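Local coordinates for minor capsid protein (Cafeteriavirus-dependent mavirus, PDB 6G42) that forms the penton of the mavirus capsid, a pentamer of single jelly-roll subunits that probably closes the fivefold vertices of the virophage shell, at residues 15-20 against 289-294; 60-65 against 102-107; 71-76 against 160-165; 213-218 against 231-236. One frame throughout, in Å; residues are numbered along the deposited sequence.

Contact 1. Residues 15-20 against 289-294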
loop_
_atom_site.group_PDB
_atom_site.type_symbol
_atom_site.label_atom_id
_atom_site.label_comp_id
_atom_site.label_asym_id
_atom_site.label_seq_id
_atom_site.Cartn_x
_atom_site.Cartn_y
_atom_site.Cartn_z
ATOM N N ILE C 15 26.597 -12.146 -10.775
ATOM C CA ILE C 15 27.392 -13.222 -10.185
ATOM C C ILE C 15 26.526 -14.467 -10.200
ATOM O O ILE C 15 25.481 -14.497 -9.556
ATOM C CB ILE C 15 27.808 -12.942 -8.719
ATOM C CG1 ILE C 15 28.454 -11.565 -8.570
ATOM C CG2 ILE C 15 28.774 -14.013 -8.218
ATOM C CD1 ILE C 15 28.565 -11.120 -7.125
ATOM N N LYS C 16 26.952 -15.470 -10.962
ATOM C CA LYS C 16 26.444 -16.833 -10.822
ATOM C C LYS C 16 27.318 -17.558 -9.788
ATOM O O LYS C 16 28.471 -17.178 -9.554
ATOM C CB LYS C 16 26.465 -17.551 -12.177
ATOM C CG LYS C 16 25.705 -18.875 -12.210
ATOM C CD LYS C 16 25.024 -19.114 -13.557
ATOM C CE LYS C 16 24.265 -20.437 -13.606
ATOM N NZ LYS C 16 22.878 -20.318 -13.071
ATOM N N SER C 17 26.759 -18.581 -9.153
ATOM C CA SER C 17 27.496 -19.391 -8.181
ATOM C C SER C 17 27.298 -20.881 -8.437
ATOM O O SER C 17 26.521 -21.282 -9.304
ATOM C CB SER C 17 27.064 -19.036 -6.757
ATOM O OG SER C 17 27.967 -19.577 -5.806
ATOM N N ASN C 18 28.023 -21.691 -7.675
ATOM C CA ASN C 18 27.911 -23.152 -7.739
ATOM C C ASN C 18 28.453 -23.791 -6.455
ATOM O O ASN C 18 28.948 -23.089 -5.578
ATOM C CB ASN C 18 28.629 -23.696 -8.990
ATOM C CG ASN C 18 30.095 -23.267 -9.074
ATOM O OD1 ASN C 18 30.889 -23.539 -8.173
ATOM N ND2 ASN C 18 30.461 -22.607 -10.173
ATOM N N LYS C 19 28.350 -25.116 -6.357
ATOM C CA LYS C 19 28.822 -25.866 -5.186
ATOM C C LYS C 19 30.348 -25.841 -4.983
ATOM O O LYS C 19 30.821 -25.887 -3.846
ATOM C CB LYS C 19 28.333 -27.316 -5.254
ATOM C CG LYS C 19 28.518 -28.091 -3.959
ATOM C CD LYS C 19 27.725 -29.387 -3.956
ATOM C CE LYS C 19 28.162 -30.290 -2.816
ATOM N NZ LYS C 19 27.465 -31.606 -2.842
ATOM N N GLN C 20 31.108 -25.780 -6.075
ATOM C CA GLN C 20 32.579 -25.713 -6.002
ATOM C C GLN C 20 33.092 -24.365 -5.494
ATOM O O GLN C 20 34.057 -24.315 -4.735
ATOM C CB GLN C 20 33.197 -26.021 -7.367
ATOM C CG GLN C 20 33.180 -27.500 -7.714
ATOM C CD GLN C 20 33.665 -27.788 -9.128
ATOM O OE1 GLN C 20 33.254 -27.121 -10.083
ATOM N NE2 GLN C 20 34.533 -28.791 -9.271
ATOM N N LEU C 289 28.404 -10.337 3.143
ATOM C CA LEU C 289 27.359 -11.163 2.549
ATOM C C LEU C 289 28.023 -12.326 1.801
ATOM O O LEU C 289 28.906 -12.103 0.966
ATOM C CB LEU C 289 26.497 -10.338 1.584
ATOM C CG LEU C 289 25.359 -11.074 0.857
ATOM C CD1 LEU C 289 24.311 -11.566 1.845
ATOM C CD2 LEU C 289 24.732 -10.171 -0.196
ATOM N N THR C 290 27.588 -13.554 2.085
ATOM C CA THR C 290 28.241 -14.748 1.527
ATOM C C THR C 290 27.354 -15.486 0.529
ATOM O O THR C 290 26.134 -15.405 0.597
ATOM C CB THR C 290 28.719 -15.714 2.636
ATOM O OG1 THR C 290 27.598 -16.205 3.373
ATOM C CG2 THR C 290 29.683 -15.010 3.594
ATOM N N LEU C 291 27.992 -16.201 -0.394
ATOM C CA LEU C 291 27.304 -16.965 -1.444
ATOM C C LEU C 291 26.795 -18.331 -0.955
ATOM O O LEU C 291 27.414 -18.977 -0.100
ATOM C CB LEU C 291 28.238 -17.195 -2.640
ATOM C CG LEU C 291 28.704 -15.962 -3.413
ATOM C CD1 LEU C 291 29.876 -16.289 -4.325
ATOM C CD2 LEU C 291 27.561 -15.381 -4.220
ATOM N N LEU C 292 25.651 -18.736 -1.506
ATOM C CA LEU C 292 25.211 -20.128 -1.516
ATOM C C LEU C 292 25.545 -20.697 -2.900
ATOM O O LEU C 292 25.887 -19.941 -3.811
ATOM C CB LEU C 292 23.706 -20.226 -1.252
ATOM C CG LEU C 292 23.197 -19.595 0.044
ATOM C CD1 LEU C 292 21.679 -19.641 0.105
ATOM C CD2 LEU C 292 23.802 -20.288 1.254
ATOM N N PRO C 293 25.451 -22.028 -3.072
ATOM C CA PRO C 293 25.588 -22.587 -4.423
ATOM C C PRO C 293 24.540 -22.076 -5.432
ATOM O O PRO C 293 24.838 -21.979 -6.628
ATOM C CB PRO C 293 25.429 -24.094 -4.192
ATOM C CG PRO C 293 25.878 -24.303 -2.797
ATOM C CD PRO C 293 25.426 -23.086 -2.047
ATOM N N GLN C 294 23.356 -21.717 -4.927
ATOM C CA GLN C 294 22.200 -21.329 -5.741
ATOM C C GLN C 294 22.046 -19.807 -5.910
ATOM O O GLN C 294 21.112 -19.349 -6.558
ATOM C CB GLN C 294 20.922 -21.901 -5.111
ATOM C CG GLN C 294 20.983 -23.396 -4.779
ATOM C CD GLN C 294 21.597 -23.710 -3.415
ATOM O OE1 GLN C 294 22.229 -22.858 -2.793
ATOM N NE2 GLN C 294 21.414 -24.941 -2.951
#

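Contact 2. Residues 60-65 against 102-107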
loop_
_atom_site.group_PDB
_atom_site.type_symbol
_atom_site.label_atom_id
_atom_site.label_comp_id
_atom_site.label_asym_id
_atom_site.label_seq_id
_atom_site.Cartn_x
_atom_site.Cartn_y
_atom_site.Cartn_z
ATOM N N LYS C 60 18.374 -15.673 -3.622
ATOM C CA LYS C 60 18.739 -16.892 -2.900
ATOM C C LYS C 60 20.028 -16.744 -2.086
ATOM O O LYS C 60 21.105 -17.240 -2.453
ATOM C CB LYS C 60 18.768 -18.116 -3.813
ATOM C CG LYS C 60 17.518 -18.212 -4.656
ATOM C CD LYS C 60 17.455 -19.505 -5.428
ATOM C CE LYS C 60 16.383 -19.413 -6.490
ATOM N NZ LYS C 60 16.198 -20.729 -7.145
ATOM N N ILE C 61 19.865 -16.043 -0.968
ATOM C CA ILE C 61 20.895 -15.877 0.055
ATOM C C ILE C 61 20.330 -16.292 1.405
ATOM O O ILE C 61 19.123 -16.515 1.532
ATOM C CB ILE C 61 21.350 -14.416 0.160
ATOM C CG1 ILE C 61 20.173 -13.517 0.557
ATOM C CG2 ILE C 61 21.950 -13.963 -1.160
ATOM C CD1 ILE C 61 20.608 -12.170 1.057
ATOM N N ARG C 62 21.204 -16.370 2.407
ATOM C CA ARG C 62 20.799 -16.691 3.781
ATOM C C ARG C 62 21.192 -15.562 4.725
ATOM O O ARG C 62 22.273 -14.992 4.595
ATOM C CB ARG C 62 21.437 -17.997 4.242
ATOM C CG ARG C 62 20.624 -18.701 5.310
ATOM C CD ARG C 62 21.414 -19.777 6.021
ATOM N NE ARG C 62 20.560 -20.566 6.908
ATOM C CZ ARG C 62 20.998 -21.458 7.800
ATOM N NH1 ARG C 62 22.304 -21.698 7.951
ATOM N NH2 ARG C 62 20.122 -22.117 8.557
ATOM N N LEU C 63 20.310 -15.244 5.669
ATOM C CA LEU C 63 20.570 -14.205 6.662
ATOM C C LEU C 63 20.201 -14.693 8.064
ATOM O O LEU C 63 19.234 -15.441 8.225
ATOM C CB LEU C 63 19.783 -12.939 6.328
ATOM C CG LEU C 63 20.176 -12.165 5.064
ATOM C CD1 LEU C 63 19.180 -11.041 4.817
ATOM C CD2 LEU C 63 21.590 -11.604 5.143
ATOM N N PRO C 64 20.977 -14.279 9.086
ATOM C CA PRO C 64 20.626 -14.647 10.454
ATOM C C PRO C 64 19.440 -13.863 10.996
ATOM O O PRO C 64 19.218 -12.711 10.608
ATOM C CB PRO C 64 21.896 -14.329 11.245
ATOM C CG PRO C 64 22.597 -13.283 10.451
ATOM C CD PRO C 64 22.284 -13.596 9.017
ATOM N N LEU C 65 18.692 -14.508 11.884
ATOM C CA LEU C 65 17.511 -13.928 12.515
ATOM C C LEU C 65 17.750 -13.398 13.940
ATOM O O LEU C 65 16.997 -12.547 14.410
ATOM C CB LEU C 65 16.385 -14.966 12.540
ATOM C CG LEU C 65 16.027 -15.678 11.232
ATOM C CD1 LEU C 65 14.692 -16.391 11.379
ATOM C CD2 LEU C 65 15.968 -14.728 10.046
ATOM N N TYR C 102 25.434 -16.621 15.576
ATOM C CA TYR C 102 24.070 -16.344 15.105
ATOM C C TYR C 102 23.150 -17.560 15.218
ATOM O O TYR C 102 23.616 -18.698 15.268
ATOM C CB TYR C 102 24.091 -15.924 13.633
ATOM C CG TYR C 102 24.773 -14.604 13.324
ATOM C CD1 TYR C 102 24.227 -13.390 13.749
ATOM C CD2 TYR C 102 25.943 -14.567 12.567
ATOM C CE1 TYR C 102 24.845 -12.185 13.451
ATOM C CE2 TYR C 102 26.567 -13.369 12.265
ATOM C CZ TYR C 102 26.018 -12.182 12.704
ATOM O OH TYR C 102 26.652 -11.000 12.391
ATOM N N MET C 103 21.845 -17.289 15.246
ATOM C CA MET C 103 20.795 -18.305 15.094
ATOM C C MET C 103 19.923 -17.922 13.898
ATOM O O MET C 103 19.924 -16.769 13.470
ATOM C CB MET C 103 19.950 -18.413 16.359
ATOM C CG MET C 103 20.711 -18.952 17.561
ATOM S SD MET C 103 19.913 -18.585 19.138
ATOM C CE MET C 103 18.385 -19.509 18.956
ATOM N N TYR C 104 19.182 -18.893 13.373
ATOM C CA TYR C 104 18.505 -18.758 12.074
ATOM C C TYR C 104 17.006 -19.108 12.070
ATOM O O TYR C 104 16.402 -19.246 11.006
ATOM C CB TYR C 104 19.263 -19.597 11.034
ATOM C CG TYR C 104 20.647 -19.058 10.738
ATOM C CD1 TYR C 104 21.735 -19.364 11.562
ATOM C CD2 TYR C 104 20.871 -18.220 9.642
ATOM C CE1 TYR C 104 23.000 -18.855 11.297
ATOM C CE2 TYR C 104 22.132 -17.705 9.373
ATOM C CZ TYR C 104 23.194 -18.027 10.199
ATOM O OH TYR C 104 24.443 -17.509 9.923
ATOM N N ASP C 105 16.399 -19.199 13.249
ATOM C CA ASP C 105 15.007 -19.632 13.385
ATOM C C ASP C 105 14.447 -19.131 14.721
ATOM O O ASP C 105 15.013 -19.411 15.778
ATOM C CB ASP C 105 14.935 -21.161 13.307
ATOM C CG ASP C 105 13.520 -21.684 13.111
ATOM O OD1 ASP C 105 12.564 -21.158 13.728
ATOM O OD2 ASP C 105 13.365 -22.650 12.339
ATOM N N TYR C 106 13.329 -18.406 14.673
ATOM C CA TYR C 106 12.700 -17.874 15.893
ATOM C C TYR C 106 12.030 -18.938 16.759
ATOM O O TYR C 106 11.722 -18.668 17.922
ATOM C CB TYR C 106 11.714 -16.735 15.570
ATOM C CG TYR C 106 12.415 -15.477 15.081
ATOM C CD1 TYR C 106 13.342 -14.808 15.891
ATOM C CD2 TYR C 106 12.173 -14.967 13.811
ATOM C CE1 TYR C 106 14.000 -13.676 15.442
ATOM C CE2 TYR C 106 12.826 -13.832 13.364
ATOM C CZ TYR C 106 13.733 -13.191 14.182
ATOM O OH TYR C 106 14.384 -12.070 13.725
ATOM N N VAL C 107 11.812 -20.132 16.201
ATOM C CA VAL C 107 11.368 -21.294 16.988
ATOM C C VAL C 107 12.450 -21.642 18.011
ATOM O O VAL C 107 12.143 -21.825 19.194
ATOM C CB VAL C 107 11.043 -22.530 16.111
ATOM C CG1 VAL C 107 10.665 -23.730 16.971
ATOM C CG2 VAL C 107 9.905 -22.229 15.139
#

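Contact 3. Residues 71-76 against 160-165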
loop_
_atom_site.group_PDB
_atom_site.type_symbol
_atom_site.label_atom_id
_atom_site.label_comp_id
_atom_site.label_asym_id
_atom_site.label_seq_id
_atom_site.Cartn_x
_atom_site.Cartn_y
_atom_site.Cartn_z
ATOM N N HIS C 71 22.191 -9.542 23.596
ATOM C CA HIS C 71 21.079 -9.596 24.557
ATOM C C HIS C 71 21.501 -10.267 25.868
ATOM O O HIS C 71 22.259 -11.235 25.856
ATOM C CB HIS C 71 19.894 -10.362 23.959
ATOM C CG HIS C 71 19.556 -9.966 22.552
ATOM N ND1 HIS C 71 18.646 -8.976 22.251
ATOM C CD2 HIS C 71 20.006 -10.436 21.365
ATOM C CE1 HIS C 71 18.555 -8.850 20.939
ATOM N NE2 HIS C 71 19.367 -9.726 20.377
ATOM N N ASP C 72 20.994 -9.748 26.986
ATOM C CA ASP C 72 21.220 -10.324 28.321
ATOM C C ASP C 72 19.880 -10.663 28.968
ATOM O O ASP C 72 19.393 -9.938 29.835
ATOM C CB ASP C 72 22.001 -9.344 29.211
ATOM C CG ASP C 72 23.391 -9.034 28.674
ATOM O OD1 ASP C 72 24.116 -9.970 28.270
ATOM O OD2 ASP C 72 23.768 -7.842 28.670
ATOM N N TYR C 73 19.289 -11.770 28.534
ATOM C CA TYR C 73 17.965 -12.173 29.012
ATOM C C TYR C 73 18.047 -12.912 30.345
ATOM O O TYR C 73 19.044 -13.573 30.634
ATOM C CB TYR C 73 17.239 -13.049 27.976
ATOM C CG TYR C 73 16.901 -12.383 26.642
ATOM C CD1 TYR C 73 16.805 -10.988 26.508
ATOM C CD2 TYR C 73 16.634 -13.164 25.515
ATOM C CE1 TYR C 73 16.489 -10.404 25.288
ATOM C CE2 TYR C 73 16.314 -12.587 24.294
ATOM C CZ TYR C 73 16.246 -11.207 24.183
ATOM O OH TYR C 73 15.931 -10.631 22.974
ATOM N N GLN C 74 16.984 -12.781 31.140
ATOM C CA GLN C 74 16.798 -13.525 32.390
ATOM C C GLN C 74 15.312 -13.739 32.634
ATOM O O GLN C 74 14.536 -12.781 32.599
ATOM C CB GLN C 74 17.347 -12.764 33.599
ATOM C CG GLN C 74 18.857 -12.609 33.661
ATOM C CD GLN C 74 19.331 -11.959 34.958
ATOM O OE1 GLN C 74 18.625 -11.956 35.971
ATOM N NE2 GLN C 74 20.541 -11.402 34.928
ATOM N N VAL C 75 14.927 -14.987 32.892
ATOM C CA VAL C 75 13.569 -15.304 33.366
ATOM C C VAL C 75 13.587 -15.557 34.871
ATOM O O VAL C 75 14.651 -15.685 35.476
ATOM C CB VAL C 75 12.909 -16.492 32.622
ATOM C CG1 VAL C 75 12.641 -16.116 31.174
ATOM C CG2 VAL C 75 13.738 -17.770 32.709
ATOM N N GLY C 76 12.401 -15.607 35.466
ATOM C CA GLY C 76 12.254 -15.864 36.898
ATOM C C GLY C 76 10.849 -16.289 37.265
ATOM O O GLY C 76 9.947 -16.261 36.427
ATOM N N ASP C 160 14.684 -6.594 32.117
ATOM C CA ASP C 160 14.467 -5.444 31.235
ATOM C C ASP C 160 14.803 -5.681 29.754
ATOM O O ASP C 160 14.176 -5.080 28.888
ATOM C CB ASP C 160 15.206 -4.203 31.746
ATOM C CG ASP C 160 14.654 -2.906 31.155
ATOM O OD1 ASP C 160 13.411 -2.749 31.105
ATOM O OD2 ASP C 160 15.465 -2.049 30.733
ATOM N N ASP C 161 15.777 -6.539 29.458
ATOM C CA ASP C 161 16.062 -6.906 28.059
ATOM C C ASP C 161 14.944 -7.764 27.452
ATOM O O ASP C 161 14.563 -7.554 26.299
ATOM C CB ASP C 161 17.427 -7.594 27.921
ATOM C CG ASP C 161 18.596 -6.598 27.914
ATOM O OD1 ASP C 161 18.439 -5.458 28.410
ATOM O OD2 ASP C 161 19.683 -6.962 27.409
ATOM N N MET C 162 14.424 -8.713 28.228
ATOM C CA MET C 162 13.258 -9.514 27.826
ATOM C C MET C 162 12.010 -8.640 27.677
ATOM O O MET C 162 11.301 -8.726 26.680
ATOM C CB MET C 162 12.985 -10.620 28.851
ATOM C CG MET C 162 13.967 -11.782 28.802
ATOM S SD MET C 162 13.571 -12.979 27.516
ATOM C CE MET C 162 12.185 -13.822 28.269
ATOM N N ARG C 163 11.759 -7.812 28.685
ATOM C CA ARG C 163 10.670 -6.830 28.673
ATOM C C ARG C 163 10.607 -6.057 27.355
ATOM O O ARG C 163 9.564 -6.006 26.711
ATOM C CB ARG C 163 10.854 -5.859 29.849
ATOM C CG ARG C 163 9.953 -4.628 29.875
ATOM C CD ARG C 163 8.518 -4.988 30.186
ATOM N NE ARG C 163 7.737 -3.793 30.520
ATOM C CZ ARG C 163 6.986 -3.092 29.671
ATOM N NH1 ARG C 163 6.872 -3.431 28.382
ATOM N NH2 ARG C 163 6.330 -2.026 30.122
ATOM N N VAL C 164 11.732 -5.468 26.963
ATOM C CA VAL C 164 11.788 -4.621 25.770
ATOM C C VAL C 164 11.549 -5.437 24.495
ATOM O O VAL C 164 10.692 -5.078 23.678
ATOM C CB VAL C 164 13.112 -3.811 25.693
ATOM C CG1 VAL C 164 13.214 -3.028 24.390
ATOM C CG2 VAL C 164 13.196 -2.829 26.851
ATOM N N ASP C 165 12.287 -6.532 24.334
ATOM C CA ASP C 165 12.212 -7.329 23.102
ATOM C C ASP C 165 10.931 -8.156 22.956
ATOM O O ASP C 165 10.592 -8.553 21.840
ATOM C CB ASP C 165 13.454 -8.210 22.953
ATOM C CG ASP C 165 14.715 -7.405 22.640
ATOM O OD1 ASP C 165 14.649 -6.160 22.510
ATOM O OD2 ASP C 165 15.789 -8.023 22.518
#

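Contact 4. Residues 213-218 against 231-236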
loop_
_atom_site.group_PDB
_atom_site.type_symbol
_atom_site.label_atom_id
_atom_site.label_comp_id
_atom_site.label_asym_id
_atom_site.label_seq_id
_atom_site.Cartn_x
_atom_site.Cartn_y
_atom_site.Cartn_z
ATOM N N VAL C 213 35.716 7.418 -5.700
ATOM C CA VAL C 213 34.428 7.971 -5.311
ATOM C C VAL C 213 34.588 8.697 -3.973
ATOM O O VAL C 213 35.454 8.347 -3.164
ATOM C CB VAL C 213 33.351 6.854 -5.241
ATOM C CG1 VAL C 213 33.595 5.905 -4.073
ATOM C CG2 VAL C 213 31.953 7.439 -5.170
ATOM N N SER C 214 33.754 9.703 -3.745
ATOM C CA SER C 214 33.797 10.463 -2.501
ATOM C C SER C 214 33.396 9.575 -1.327
ATOM O O SER C 214 32.468 8.774 -1.433
ATOM C CB SER C 214 32.882 11.681 -2.590
ATOM O OG SER C 214 33.201 12.614 -1.578
ATOM N N TYR C 215 34.112 9.716 -0.219
ATOM C CA TYR C 215 33.881 8.914 0.977
ATOM C C TYR C 215 32.759 9.559 1.777
ATOM O O TYR C 215 32.548 10.759 1.687
ATOM C CB TYR C 215 35.145 8.864 1.849
ATOM C CG TYR C 215 36.295 8.006 1.324
ATOM C CD1 TYR C 215 36.908 8.279 0.091
ATOM C CD2 TYR C 215 36.804 6.941 2.084
ATOM C CE1 TYR C 215 37.966 7.507 -0.377
ATOM C CE2 TYR C 215 37.863 6.166 1.622
ATOM C CZ TYR C 215 38.440 6.452 0.392
ATOM O OH TYR C 215 39.488 5.690 -0.073
ATOM N N GLU C 216 32.043 8.754 2.553
ATOM C CA GLU C 216 31.097 9.268 3.550
ATOM C C GLU C 216 31.862 9.512 4.850
ATOM O O GLU C 216 32.846 8.827 5.128
ATOM C CB GLU C 216 29.940 8.284 3.799
ATOM C CG GLU C 216 29.072 7.964 2.576
ATOM C CD GLU C 216 27.704 7.378 2.933
ATOM O OE1 GLU C 216 27.532 6.853 4.050
ATOM O OE2 GLU C 216 26.783 7.430 2.095
ATOM N N LEU C 217 31.403 10.480 5.640
ATOM C CA LEU C 217 32.058 10.850 6.903
ATOM C C LEU C 217 31.489 10.012 8.039
ATOM O O LEU C 217 30.275 9.961 8.204
ATOM C CB LEU C 217 31.867 12.343 7.205
ATOM C CG LEU C 217 32.212 13.347 6.095
ATOM C CD1 LEU C 217 32.063 14.767 6.623
ATOM C CD2 LEU C 217 33.610 13.138 5.530
ATOM N N LEU C 218 32.373 9.382 8.820
ATOM C CA LEU C 218 31.999 8.404 9.864
ATOM C C LEU C 218 32.359 8.883 11.279
ATOM O O LEU C 218 33.218 9.747 11.432
ATOM C CB LEU C 218 32.688 7.059 9.590
ATOM C CG LEU C 218 32.094 6.155 8.504
ATOM C CD1 LEU C 218 33.038 5.000 8.208
ATOM C CD2 LEU C 218 30.728 5.621 8.900
ATOM N N THR C 231 36.536 7.870 7.794
ATOM C CA THR C 231 35.815 7.904 6.518
ATOM C C THR C 231 35.579 6.494 5.985
ATOM O O THR C 231 36.141 5.524 6.489
ATOM C CB THR C 231 36.566 8.734 5.448
ATOM O OG1 THR C 231 37.839 8.144 5.166
ATOM C CG2 THR C 231 36.767 10.171 5.906
ATOM N N GLY C 232 34.726 6.393 4.971
ATOM C CA GLY C 232 34.428 5.116 4.324
ATOM C C GLY C 232 33.696 5.264 3.000
ATOM O O GLY C 232 32.939 6.214 2.800
ATOM N N VAL C 233 33.927 4.306 2.104
ATOM C CA VAL C 233 33.289 4.262 0.787
ATOM C C VAL C 233 32.036 3.401 0.885
ATOM O O VAL C 233 32.117 2.203 1.160
ATOM C CB VAL C 233 34.234 3.685 -0.283
ATOM C CG1 VAL C 233 33.544 3.608 -1.638
ATOM C CG2 VAL C 233 35.496 4.536 -0.383
ATOM N N PHE C 234 30.887 4.041 0.684
ATOM C CA PHE C 234 29.576 3.405 0.741
ATOM C C PHE C 234 28.840 3.853 -0.523
ATOM O O PHE C 234 28.613 5.049 -0.701
ATOM C CB PHE C 234 28.794 3.881 1.974
ATOM C CG PHE C 234 29.306 3.350 3.295
ATOM C CD1 PHE C 234 30.558 3.707 3.781
ATOM C CD2 PHE C 234 28.501 2.539 4.092
ATOM C CE1 PHE C 234 31.015 3.234 5.004
ATOM C CE2 PHE C 234 28.954 2.063 5.319
ATOM C CZ PHE C 234 30.211 2.412 5.776
ATOM N N LEU C 235 28.476 2.910 -1.394
ATOM C CA LEU C 235 27.775 3.223 -2.658
ATOM C C LEU C 235 26.242 3.196 -2.577
ATOM O O LEU C 235 25.573 3.907 -3.323
ATOM C CB LEU C 235 28.257 2.299 -3.774
ATOM C CG LEU C 235 29.763 2.316 -4.048
ATOM C CD1 LEU C 235 30.053 1.542 -5.324
ATOM C CD2 LEU C 235 30.330 3.723 -4.151
ATOM N N THR C 236 25.698 2.357 -1.701
ATOM C CA THR C 236 24.284 2.433 -1.322
ATOM C C THR C 236 24.082 1.811 0.062
ATOM O O THR C 236 24.888 0.993 0.505
ATOM C CB THR C 236 23.342 1.794 -2.383
ATOM O OG1 THR C 236 21.974 2.133 -2.097
ATOM C CG2 THR C 236 23.492 0.270 -2.439
#

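Contact 1. Residues 15-20 against 289-294
Ser17 turns its hydroxyl opposite its own backbone N (chi1 -167°), beside its carbonyl carbon, and Leu291 sets CG opposite its carbonyl carbon; these rotations bring the serine OG up to the backbone of 289-294 with the leucine branch lying against it. OG donates to the carbonyl O of Leu292 over 2.9 Å. It comes to that oxygen at a C=O...donor angle of 142°, tilted 29° out of the carbonyl plane. Leu291 lines the same hydroxyl with CB, 4.0 Å from Ser17 OG, while its CD2 meets Ile15 CG2 in a loose apolar contact.

Further along, Asn18 and Pro293 run past each other at backbone level through a pair of CA-H...O contacts: Asn18 CA lies 3.5 Å from Pro293 O, and Pro293 CA 3.6 Å from Asn18 O. The proline ring then sits against the first turn of helix 19-22, its CB 3.8 Å from Lys19 N. Asn18 caps that helix, its OD1 accepting from Leu21 N, and Lys19 reaches outward to a salt bridge with Glu177 of the second subunit. Ile15 also bonds through its backbone to Ile297, and the N-capped turn after strand 8-15 thus packs on the loop leading into strand 296-305, its antiparallel neighbour in the four-stranded sheet of the jelly roll.

Contact 2. Residues 60-65 against 102-107
Arg62 reaches across Tyr104 from CB outward, CG lying opposite the backbone N (chi1 -154°) and the chain extended as far as NE. CD lies over the face, above the CD2-CE2 side of the ring. NE comes 3.6 Å from Tyr104 CD2, and CZ lies over the ring face, 4.1 Å from its centroid. NH1 stands above the ring centre, whereas NH2 runs back toward the root of the tyrosine, 3.6 Å from Tyr104 CB. With the planes only 17° apart, this is a stacked cation-pi pair.

Pro64 takes the opposite face of Tyr104 with CB, 4.3 Å from the ring centroid, and lays CG on a face of Tyr102, 3.8 Å from that centroid. Leu65 CB rests on the Tyr106 ring, while Leu65 N donates to Met103 O over 3.0 Å. The Tyr106 OH gives a weak bond to Leu65 O.

Strand 49-62 runs on into a cluster of three tyrosines, Tyr102, Tyr104 and Tyr106, at the start of helix 106-120, whose N-cap is Asp105. Since Arg62 NE is also salt-bridged to Asp247, the guanidinium is held by a carboxylate as well as by the tyrosine face, which probably fixes its rotation and stabilises its positive charge.

Contact 3. Residues 71-76 against 160-165
Tyr73 lays its ring between two flanks: Met162 SD approaches one face, 3.9 Å from the ring centroid and 26° off the normal, and His71 CB backs the opposite face. The methionine crosses the tyrosine at about a right angle. Bent at both chi2 and chi3, its chain brings CE round to Val75 CG1, 3.7 Å away. In the ring plane, at the edge, lie Asp161 CB and Asp165 OD2, and both carboxylates stand nearly perpendicular to the ring, at 86°.

The phenol OH donates to Asp165 OD2 over 2.7 Å, using the anti lone pair of that oxygen. The Met-aromatic contact of Met162 and the bond to Asp165 seat helix 160-165 against the segment leading into strand 74-79, which pairs with strand 154-158 in a five-stranded antiparallel sheet. One turn back along the helix, Asp161 OD2 accepts from Asp72 N over 3.1 Å, again from the anti side though somewhat out of the carboxylate plane. The carboxylates of Asp72 and Asp161 approach, OD2 to OD2 4.4 Å, and probably repel weakly. The second oxygens of Asp161 and Asp165 face the third subunit: Asp161 OD1 accepts from its Gln294, and Asp165 OD1 forms a salt bridge with its Lys60.

Contact 4. Residues 213-218 against 231-236
Val233 points CG2 at the middle of the Tyr215 ring, 3.5 Å from the centroid and 12° off the normal, a near-vertical CH-pi contact. Gly232 N lies at the edge of that ring, in its plane, and Thr231 OG1 approaches Tyr215 CD2 obliquely. Next to the ring, Glu216 and Gly232 form an antiparallel hydrogen-bonded pair: Glu216 N donates to Gly232 O over 2.7 Å, and Gly232 N returns a bond of 3.1 Å to Glu216 O.

Phe234 lies beside Glu216, its CB 3.8 Å from the carboxylate carbon CD, with the ring and carboxylate planes only 9° apart. The same ring has Gly232 CA in its plane at the edge and Leu218 CD1 4.2 Å from its CE1. At the inner end, Val213 CG1 meets both Val233 CG1 and Leu235 CD2, and Leu235 goes on to pack against Leu51 and Val53 of strand 49-62.

On the Glu216 side the next shell is the third subunit. Its Lys300 is salt-bridged to Glu216 OE2, and its Asn12 donates to OE1. The short two-stranded hairpin therefore presents a buried carboxylate with both oxygens bonded, and the lysine probably helps keep it ionised at the subunit interface.

Contact 1 closes nearly the whole chain, and the other three are nested within it; contacts 2 and 3 alternate along the sequence, and contact 4 follows both. Contacts 1 and 2, centres about 17 Å apart, touch where Leu292 packs on Lys60 and Ile61. At contact 2, strand 49-62 leaves the four-stranded sheet it shares with 8-15, 296-305 and 248-264. Contact 3, its centre about 21 Å from that of contact 2, belongs to the sheet holding 74-79 and 154-158, and contact 4 to the small sheet of 216-217 with 231-232. The subunit meets one neighbour through contacts 1 and 2, whose Gln294 and Lys60 reach Asp161 and Asp165 of its contact 3, and another through contacts 3 and 4.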